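Local atomic coordinates of maltose-binding protein MalE1 (Thermotoga maritima, PDB entry 6DTU), a protein that binds maltotetraose, and probably serves as the periplasmic solute-binding component that delivers malto-oligosaccharides for transport across the membrane. Residues L177-I182 / V334-A339. Residues are numbered along the deposited sequence; the frame is centred on the assembly and turned at random.
Sequences LDVNDI and VPQMAA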
loop_
_atom_site.group_PDB
_atom_site.type_symbol
_atom_site.label_atom_id
_atom_site.label_comp_id
_atom_site.label_asym_id
_atom_site.label_seq_id
_atom_site.Cartn_x
_atom_site.Cartn_y
_atom_site.Cartn_z
ATOM N N LEU A 177 15.819 12.530 4.317
ATOM C CA LEU A 177 15.341 12.691 2.951
ATOM C C LEU A 177 15.498 14.142 2.520
ATOM O O LEU A 177 15.137 15.057 3.264
ATOM C CB LEU A 177 13.862 12.313 2.863
ATOM C CG LEU A 177 13.440 10.868 3.093
ATOM C CD1 LEU A 177 11.946 10.795 2.926
ATOM C CD2 LEU A 177 14.146 9.947 2.114
ATOM N N ASP A 178 16.027 14.351 1.308
ATOM C CA ASP A 178 16.188 15.694 0.744
ATOM C C ASP A 178 14.998 15.941 -0.170
ATOM O O ASP A 178 15.001 15.520 -1.328
ATOM C CB ASP A 178 17.498 15.805 -0.034
ATOM C CG ASP A 178 17.767 17.234 -0.545
ATOM O OD1 ASP A 178 16.884 18.109 -0.408
ATOM O OD2 ASP A 178 18.853 17.483 -1.118
ATOM N N VAL A 179 13.999 16.670 0.334
ATOM C CA VAL A 179 12.806 16.925 -0.466
ATOM C C VAL A 179 13.074 17.859 -1.630
ATOM O O VAL A 179 12.214 17.998 -2.510
ATOM C CB VAL A 179 11.562 17.384 0.328
ATOM C CG1 VAL A 179 11.158 16.338 1.376
ATOM C CG2 VAL A 179 11.783 18.749 0.945
ATOM N N ASN A 180 14.235 18.515 -1.647
ATOM C CA ASN A 180 14.603 19.361 -2.773
ATOM C C ASN A 180 15.354 18.605 -3.855
ATOM O O ASN A 180 15.689 19.195 -4.885
ATOM C CB ASN A 180 15.418 20.563 -2.299
ATOM C CG ASN A 180 14.565 21.593 -1.613
ATOM O OD1 ASN A 180 14.208 21.444 -0.446
ATOM N ND2 ASN A 180 14.228 22.652 -2.334
ATOM N N ASP A 181 15.598 17.315 -3.659
ATOM C CA ASP A 181 16.308 16.475 -4.615
ATOM C C ASP A 181 15.356 15.351 -4.993
ATOM O O ASP A 181 15.258 14.343 -4.293
ATOM C CB ASP A 181 17.621 15.974 -4.017
ATOM C CG ASP A 181 18.423 15.105 -4.979
ATOM O OD1 ASP A 181 17.870 14.593 -5.970
ATOM O OD2 ASP A 181 19.625 14.925 -4.732
ATOM N N ILE A 182 14.661 15.532 -6.109
ATOM C CA ILE A 182 13.639 14.596 -6.559
ATOM C C ILE A 182 14.208 13.761 -7.701
ATOM O O ILE A 182 14.817 14.305 -8.626
ATOM C CB ILE A 182 12.361 15.347 -6.970
ATOM C CG1 ILE A 182 11.791 16.102 -5.769
ATOM C CG2 ILE A 182 11.307 14.390 -7.512
ATOM C CD1 ILE A 182 10.573 16.933 -6.124
ATOM N N VAL A 334 7.065 12.006 5.056
ATOM C CA VAL A 334 7.210 13.455 5.210
ATOM C C VAL A 334 5.984 14.153 4.635
ATOM O O VAL A 334 5.310 13.578 3.769
ATOM C CB VAL A 334 8.532 13.926 4.587
ATOM C CG1 VAL A 334 9.682 13.277 5.323
ATOM C CG2 VAL A 334 8.580 13.620 3.089
ATOM N N PRO A 335 5.631 15.362 5.085
ATOM C CA PRO A 335 4.431 16.018 4.532
ATOM C C PRO A 335 4.489 16.201 3.037
ATOM O O PRO A 335 3.439 16.243 2.388
ATOM C CB PRO A 335 4.386 17.377 5.247
ATOM C CG PRO A 335 5.209 17.190 6.462
ATOM C CD PRO A 335 6.252 16.153 6.157
ATOM N N GLN A 336 5.692 16.328 2.484
ATOM C CA GLN A 336 5.899 16.569 1.066
ATOM C C GLN A 336 5.510 15.392 0.179
ATOM O O GLN A 336 5.484 15.543 -1.046
ATOM C CB GLN A 336 7.354 16.991 0.800
ATOM C CG GLN A 336 7.735 18.353 1.387
ATOM C CD GLN A 336 8.158 18.286 2.841
ATOM O OE1 GLN A 336 8.271 17.204 3.433
ATOM N NE2 GLN A 336 8.389 19.451 3.435
ATOM N N MET A 337 5.250 14.214 0.742
ATOM C CA MET A 337 4.813 13.111 -0.105
ATOM C C MET A 337 3.442 13.386 -0.707
ATOM O O MET A 337 3.098 12.800 -1.735
ATOM C CB MET A 337 4.798 11.813 0.702
ATOM C CG MET A 337 4.710 10.534 -0.134
ATOM S SD MET A 337 6.148 10.397 -1.227
ATOM C CE MET A 337 5.585 9.107 -2.335
ATOM N N ALA A 338 2.626 14.224 -0.057
ATOM C CA ALA A 338 1.296 14.514 -0.584
ATOM C C ALA A 338 1.377 15.138 -1.975
ATOM O O ALA A 338 0.464 14.978 -2.787
ATOM C CB ALA A 338 0.542 15.448 0.368
ATOM N N ALA A 339 2.462 15.845 -2.262
ATOM C CA ALA A 339 2.646 16.470 -3.567
ATOM C C ALA A 339 3.069 15.482 -4.650
ATOM O O ALA A 339 3.197 15.875 -5.811
ATOM C CB ALA A 339 3.698 17.577 -3.467
#
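A type I beta turn from Asp178 to Asp181, linking the two outer strands of a small antiparallel sheet, rests its corner residue Val179 on Gln336 in the 3-10 segment 335-337, part of the loop that leads into helix 341-352. Val179 CG1 does most of the touching and lies 3.6 Å from Gln336 OE1, over the plane of the amide. The two side chains cross at about a right angle. A bend about the CB-CG bond of Gln336 (chi2 85°) lays the flat face of its amide against both valine methyls, with Gln336 CD 3.9 Å from Val179 CG1. The same methyl meets Val334 CG2 at 4.1 Å. Two residues back, on the strand that enters the turn, Leu177 CD1 reaches Val334 CG1 at 4.1 Å, carried there by an extended side chain (chi2 -179°). Two internal bonds shape the turn: Asp181 N gives to Asp178 O at 3.0 Å, and Asp178 OD1 accepts from Asn180 N, also at 3.0 Å, as an Asx turn in which the donor comes from above the carboxylate plane. Phe170 of the central strand 168-173 touches both Val334 and Gln336, and Ile373 of helix 358-374 also packs on Gln336. With an alanine in place of Gln336, the CG and amide surface over Val179 would go, and a gap would probably open beside the valine methyls. The side chain of Val334 is about 12 Å from a glucose unit of the bound sugar, near the site but not touching it. With no polar bond between them, the two segments are joined through methyl groups and the face of one amide, by van der Waals contact alone.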